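Local coordinates for ribulose bisphosphate carboxylase (Pyrococcus horikoshii, PDB 2D69), which probably catalyses the carboxylation of ribulose 1,5-bisphosphate to two molecules of 3-phosphoglycerate, using magnesium, in an archaeal pathway of AMP degradation, at residues E222-M234 and G246-A260. Residues are numbered along the deposited sequence; the frame is centred on the assembly and turned at random.
Sequences EYLINITGPVNIM and GQYVMIDIVVAGWSA
Strands 222-224 and 248-252 run parallel, their axes 16° apart, and the backbones of Asn226 and Met250 are bridged: Met250 N donates to Ile225 O (2.9 Å) and Ile227 N to Met250 O (3.2 Å). At the N-terminal end, Glu222 reaches across with its carboxylate, and Gln247 N meets OE2 at 2.9 Å from above the carboxylate plane. OE1 accepts bonds from Tyr223 N and from a water that also takes one from Tyr248 N, while OE2 is held by a second water and pairs with Arg210 in a salt bridge. With an alanine at Glu222, Gln247 N would probably lack its acceptor and Arg210 its counter-charge. Leu224 lays CD2 over one face of the Tyr248 ring, 3.5 Å from its centroid, a CH-pi contact; Glu222 CG sits at the ring's edge, and the phenol OH bonds to Gln309. These are neighbouring strands of the catalytic TIM barrel, joined by helix 231-244 in a right-handed beta-alpha-beta crossover. Under that helix, Ile227 spreads CG2 against Val249 CG1 and CG1 against Ile251 CG1 (3.8 Å). With OG1 beside its own backbone N (chi1 -57°), Thr228 accepts a nearly straight bond from Asp252 N, 2.9 Å and 170°. Asp252 lies next to Glu189 and His278, predicted metal-binding and catalytic residues. Farther along, Met234 CE presses on Ala260 CB, as does Val231 CG1 at 3.6 Å from it, and Val231 also packs on Ser259 of a second subunit.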
loop_
_atom_site.group_PDB
_atom_site.type_symbol
_atom_site.label_atom_id
_atom_site.label_comp_id
_atom_site.label_asym_id
_atom_site.label_seq_id
_atom_site.Cartn_x
_atom_site.Cartn_y
_atom_site.Cartn_z
ATOM N N GLU A 222 -16.495 -31.249 -6.133
ATOM C CA GLU A 222 -15.830 -30.079 -6.682
ATOM C C GLU A 222 -16.588 -29.503 -7.861
ATOM O O GLU A 222 -17.607 -30.047 -8.299
ATOM C CB GLU A 222 -14.372 -30.378 -7.026
ATOM C CG GLU A 222 -13.448 -29.812 -5.979
ATOM C CD GLU A 222 -13.459 -28.279 -5.889
ATOM O OE1 GLU A 222 -13.831 -27.577 -6.860
ATOM O OE2 GLU A 222 -13.043 -27.771 -4.833
ATOM N N TYR A 223 -16.069 -28.381 -8.348
ATOM C CA TYR A 223 -16.801 -27.514 -9.251
ATOM C C TYR A 223 -15.831 -26.875 -10.231
ATOM O O TYR A 223 -15.023 -26.040 -9.847
ATOM C CB TYR A 223 -17.524 -26.421 -8.429
ATOM C CG TYR A 223 -18.441 -25.504 -9.221
ATOM C CD1 TYR A 223 -18.775 -25.773 -10.535
ATOM C CD2 TYR A 223 -18.974 -24.372 -8.648
ATOM C CE1 TYR A 223 -19.570 -24.932 -11.243
ATOM C CE2 TYR A 223 -19.814 -23.527 -9.358
ATOM C CZ TYR A 223 -20.093 -23.793 -10.636
ATOM O OH TYR A 223 -20.903 -22.947 -11.345
ATOM N N LEU A 224 -15.952 -27.258 -11.488
ATOM C CA LEU A 224 -15.176 -26.727 -12.556
ATOM C C LEU A 224 -15.893 -25.495 -13.011
ATOM O O LEU A 224 -16.589 -25.476 -14.031
ATOM C CB LEU A 224 -15.057 -27.739 -13.694
ATOM C CG LEU A 224 -14.600 -29.131 -13.227
ATOM C CD1 LEU A 224 -14.661 -30.100 -14.373
ATOM C CD2 LEU A 224 -13.230 -29.142 -12.616
ATOM N N ILE A 225 -15.686 -24.441 -12.244
ATOM C CA ILE A 225 -16.383 -23.180 -12.411
ATOM C C ILE A 225 -15.696 -22.328 -13.426
ATOM O O ILE A 225 -14.482 -22.134 -13.349
ATOM C CB ILE A 225 -16.514 -22.494 -11.020
ATOM C CG1 ILE A 225 -17.358 -21.211 -11.143
ATOM C CG2 ILE A 225 -15.151 -22.182 -10.387
ATOM C CD1 ILE A 225 -17.953 -20.811 -9.841
ATOM N N ASN A 226 -16.469 -21.816 -14.389
ATOM C CA ASN A 226 -15.934 -21.063 -15.524
ATOM C C ASN A 226 -15.574 -19.606 -15.180
ATOM O O ASN A 226 -16.439 -18.772 -15.033
ATOM C CB ASN A 226 -16.954 -21.095 -16.612
ATOM C CG ASN A 226 -16.441 -20.618 -17.927
ATOM O OD1 ASN A 226 -17.143 -20.716 -18.955
ATOM N ND2 ASN A 226 -15.208 -20.210 -17.962
ATOM N N ILE A 227 -14.285 -19.326 -15.048
ATOM C CA ILE A 227 -13.752 -17.983 -14.718
ATOM C C ILE A 227 -13.319 -17.227 -15.978
ATOM O O ILE A 227 -12.790 -16.137 -15.901
ATOM C CB ILE A 227 -12.556 -18.071 -13.784
ATOM C CG1 ILE A 227 -11.360 -18.750 -14.429
ATOM C CG2 ILE A 227 -12.898 -18.911 -12.467
ATOM C CD1 ILE A 227 -10.036 -18.447 -13.679
ATOM N N THR A 228 -13.525 -17.828 -17.125
ATOM C CA THR A 228 -13.122 -17.223 -18.393
ATOM C C THR A 228 -13.679 -15.784 -18.499
ATOM O O THR A 228 -14.832 -15.518 -18.145
ATOM C CB THR A 228 -13.652 -18.044 -19.541
ATOM O OG1 THR A 228 -13.195 -19.381 -19.451
ATOM C CG2 THR A 228 -13.147 -17.546 -20.882
ATOM N N GLY A 229 -12.809 -14.890 -18.985
ATOM C CA GLY A 229 -13.056 -13.476 -19.128
ATOM C C GLY A 229 -11.756 -12.719 -19.509
ATOM O O GLY A 229 -10.684 -13.307 -19.608
ATOM N N PRO A 230 -11.863 -11.401 -19.664
ATOM C CA PRO A 230 -10.694 -10.505 -19.667
ATOM C C PRO A 230 -9.840 -10.861 -18.456
ATOM O O PRO A 230 -10.413 -11.161 -17.412
ATOM C CB PRO A 230 -11.310 -9.124 -19.474
ATOM C CG PRO A 230 -12.711 -9.254 -19.967
ATOM C CD PRO A 230 -13.130 -10.666 -19.823
ATOM N N VAL A 231 -8.520 -10.816 -18.595
ATOM C CA VAL A 231 -7.633 -11.456 -17.618
ATOM C C VAL A 231 -7.829 -10.961 -16.179
ATOM O O VAL A 231 -7.776 -11.747 -15.240
ATOM C CB VAL A 231 -6.097 -11.328 -17.884
ATOM C CG1 VAL A 231 -5.456 -12.671 -17.592
ATOM C CG2 VAL A 231 -5.774 -10.908 -19.214
ATOM N N ASN A 232 -7.999 -9.661 -16.001
ATOM C CA ASN A 232 -8.189 -9.130 -14.671
ATOM C C ASN A 232 -9.424 -9.721 -14.008
ATOM O O ASN A 232 -9.414 -10.043 -12.806
ATOM C CB ASN A 232 -8.236 -7.594 -14.659
ATOM C CG ASN A 232 -9.368 -7.030 -15.487
ATOM O OD1 ASN A 232 -10.173 -6.293 -14.970
ATOM N ND2 ASN A 232 -9.463 -7.411 -16.751
ATOM N N ILE A 233 -10.487 -9.853 -14.795
ATOM C CA ILE A 233 -11.721 -10.455 -14.323
ATOM C C ILE A 233 -11.462 -11.915 -13.951
ATOM O O ILE A 233 -11.930 -12.342 -12.915
ATOM C CB ILE A 233 -12.868 -10.409 -15.417
ATOM C CG1 ILE A 233 -13.123 -8.979 -15.941
ATOM C CG2 ILE A 233 -14.138 -11.106 -14.900
ATOM C CD1 ILE A 233 -13.298 -7.949 -14.959
ATOM N N MET A 234 -10.736 -12.670 -14.795
ATOM C CA MET A 234 -10.480 -14.096 -14.523
ATOM C C MET A 234 -9.731 -14.199 -13.201
ATOM O O MET A 234 -10.044 -15.061 -12.402
ATOM C CB MET A 234 -9.595 -14.804 -15.561
ATOM C CG MET A 234 -10.133 -14.945 -16.910
ATOM S SD MET A 234 -9.501 -16.505 -17.680
ATOM C CE MET A 234 -8.059 -15.740 -18.316
ATOM N N GLY A 246 -12.846 -23.389 -2.940
ATOM C CA GLY A 246 -12.710 -24.180 -4.148
ATOM C C GLY A 246 -11.286 -24.550 -4.459
ATOM O O GLY A 246 -10.348 -23.796 -4.138
ATOM N N GLN A 247 -11.106 -25.691 -5.121
ATOM C CA GLN A 247 -9.784 -26.114 -5.573
ATOM C C GLN A 247 -9.632 -26.244 -7.063
ATOM O O GLN A 247 -8.600 -26.727 -7.514
ATOM C CB GLN A 247 -9.333 -27.419 -4.886
ATOM C CG GLN A 247 -9.325 -27.317 -3.361
ATOM C CD GLN A 247 -8.807 -28.572 -2.591
ATOM O OE1 GLN A 247 -9.609 -29.438 -2.214
ATOM N NE2 GLN A 247 -7.494 -28.612 -2.285
ATOM N N TYR A 248 -10.637 -25.831 -7.835
ATOM C CA TYR A 248 -10.600 -25.870 -9.302
ATOM C C TYR A 248 -11.170 -24.602 -9.958
ATOM O O TYR A 248 -12.124 -24.025 -9.490
ATOM C CB TYR A 248 -11.512 -27.005 -9.783
ATOM C CG TYR A 248 -11.028 -28.435 -10.019
ATOM C CD1 TYR A 248 -11.513 -29.510 -9.219
ATOM C CD2 TYR A 248 -10.258 -28.750 -11.091
ATOM C CE1 TYR A 248 -11.222 -30.827 -9.542
ATOM C CE2 TYR A 248 -9.919 -30.067 -11.386
ATOM C CZ TYR A 248 -10.415 -31.101 -10.613
ATOM O OH TYR A 248 -10.111 -32.379 -10.961
ATOM N N VAL A 249 -10.562 -24.177 -11.055
ATOM C CA VAL A 249 -11.184 -23.249 -11.989
ATOM C C VAL A 249 -11.089 -23.842 -13.369
ATOM O O VAL A 249 -10.137 -24.576 -13.689
ATOM C CB VAL A 249 -10.522 -21.843 -11.927
ATOM C CG1 VAL A 249 -10.657 -21.292 -10.551
ATOM C CG2 VAL A 249 -9.027 -21.886 -12.267
ATOM N N MET A 250 -12.050 -23.459 -14.216
ATOM C CA MET A 250 -12.112 -23.848 -15.582
ATOM C C MET A 250 -11.803 -22.613 -16.425
ATOM O O MET A 250 -12.301 -21.512 -16.155
ATOM C CB MET A 250 -13.511 -24.357 -15.922
ATOM C CG MET A 250 -13.854 -24.291 -17.457
ATOM S SD MET A 250 -15.453 -25.109 -17.724
ATOM C CE MET A 250 -15.938 -24.240 -19.099
ATOM N N ILE A 251 -10.963 -22.794 -17.410
ATOM C CA ILE A 251 -10.626 -21.718 -18.320
ATOM C C ILE A 251 -10.809 -22.247 -19.739
ATOM O O ILE A 251 -10.335 -23.323 -20.049
ATOM C CB ILE A 251 -9.182 -21.249 -18.097
ATOM C CG1 ILE A 251 -8.964 -20.738 -16.656
ATOM C CG2 ILE A 251 -8.823 -20.128 -19.051
ATOM C CD1 ILE A 251 -7.517 -20.354 -16.337
ATOM N N ASP A 252 -11.488 -21.482 -20.573
ATOM C CA ASP A 252 -11.573 -21.686 -21.998
ATOM C C ASP A 252 -10.229 -21.192 -22.599
ATOM O O ASP A 252 -10.079 -20.017 -22.901
ATOM C CB ASP A 252 -12.725 -20.888 -22.675
ATOM C CG ASP A 252 -14.142 -21.242 -22.179
ATOM O OD1 ASP A 252 -14.327 -22.301 -21.502
ATOM O OD2 ASP A 252 -15.160 -20.491 -22.440
ATOM N N ILE A 253 -9.240 -22.067 -22.731
ATOM C CA ILE A 253 -7.883 -21.590 -22.931
ATOM C C ILE A 253 -7.600 -21.128 -24.325
ATOM O O ILE A 253 -6.704 -20.348 -24.497
ATOM C CB ILE A 253 -6.793 -22.608 -22.505
ATOM C CG1 ILE A 253 -6.760 -23.842 -23.423
ATOM C CG2 ILE A 253 -6.970 -23.018 -21.059
ATOM C CD1 ILE A 253 -5.618 -24.711 -23.160
ATOM N N VAL A 254 -8.319 -21.635 -25.304
ATOM C CA VAL A 254 -8.095 -21.197 -26.683
ATOM C C VAL A 254 -8.724 -19.826 -26.935
ATOM O O VAL A 254 -8.102 -18.954 -27.528
ATOM C CB VAL A 254 -8.582 -22.240 -27.730
ATOM C CG1 VAL A 254 -8.299 -21.738 -29.228
ATOM C CG2 VAL A 254 -7.886 -23.526 -27.498
ATOM N N VAL A 255 -9.955 -19.641 -26.506
ATOM C CA VAL A 255 -10.631 -18.362 -26.601
ATOM C C VAL A 255 -9.899 -17.297 -25.751
ATOM O O VAL A 255 -9.698 -16.190 -26.177
ATOM C CB VAL A 255 -12.073 -18.475 -26.038
ATOM C CG1 VAL A 255 -12.731 -17.173 -26.025
ATOM C CG2 VAL A 255 -12.905 -19.528 -26.838
ATOM N N ALA A 256 -9.528 -17.635 -24.528
ATOM C CA ALA A 256 -8.753 -16.693 -23.709
ATOM C C ALA A 256 -7.340 -16.369 -24.237
ATOM O O ALA A 256 -6.887 -15.209 -24.258
ATOM C CB ALA A 256 -8.626 -17.236 -22.313
ATOM N N GLY A 257 -6.613 -17.426 -24.579
ATOM C CA GLY A 257 -5.322 -17.312 -25.230
ATOM C C GLY A 257 -4.155 -17.581 -24.276
ATOM O O GLY A 257 -4.300 -17.591 -23.063
ATOM N N TRP A 258 -3.001 -17.795 -24.876
ATOM C CA TRP A 258 -1.782 -18.203 -24.188
ATOM C C TRP A 258 -1.250 -17.206 -23.165
ATOM O O TRP A 258 -0.748 -17.616 -22.102
ATOM C CB TRP A 258 -0.671 -18.491 -25.257
ATOM C CG TRP A 258 -0.946 -19.649 -26.136
ATOM C CD1 TRP A 258 -1.022 -19.630 -27.497
ATOM C CD2 TRP A 258 -1.226 -20.978 -25.735
ATOM N NE1 TRP A 258 -1.367 -20.869 -27.959
ATOM C CE2 TRP A 258 -1.455 -21.725 -26.890
ATOM C CE3 TRP A 258 -1.267 -21.630 -24.499
ATOM C CZ2 TRP A 258 -1.776 -23.064 -26.858
ATOM C CZ3 TRP A 258 -1.539 -22.956 -24.473
ATOM C CH2 TRP A 258 -1.816 -23.668 -25.644
ATOM N N SER A 259 -1.323 -15.925 -23.494
ATOM C CA SER A 259 -0.829 -14.856 -22.638
ATOM C C SER A 259 -1.560 -14.838 -21.317
ATOM O O SER A 259 -0.923 -14.805 -20.214
ATOM C CB SER A 259 -0.957 -13.506 -23.338
ATOM O OG SER A 259 -0.519 -12.491 -22.454
ATOM N N ALA A 260 -2.870 -14.945 -21.401
ATOM C CA ALA A 260 -3.671 -14.972 -20.169
ATOM C C ALA A 260 -3.453 -16.257 -19.423
ATOM O O ALA A 260 -3.389 -16.221 -18.232
ATOM C CB ALA A 260 -5.088 -14.822 -20.466
HETATM O O HOH W 1 -13.544 -24.876 -7.238
HETATM O O HOH W 2 -12.240 -28.938 -2.415
#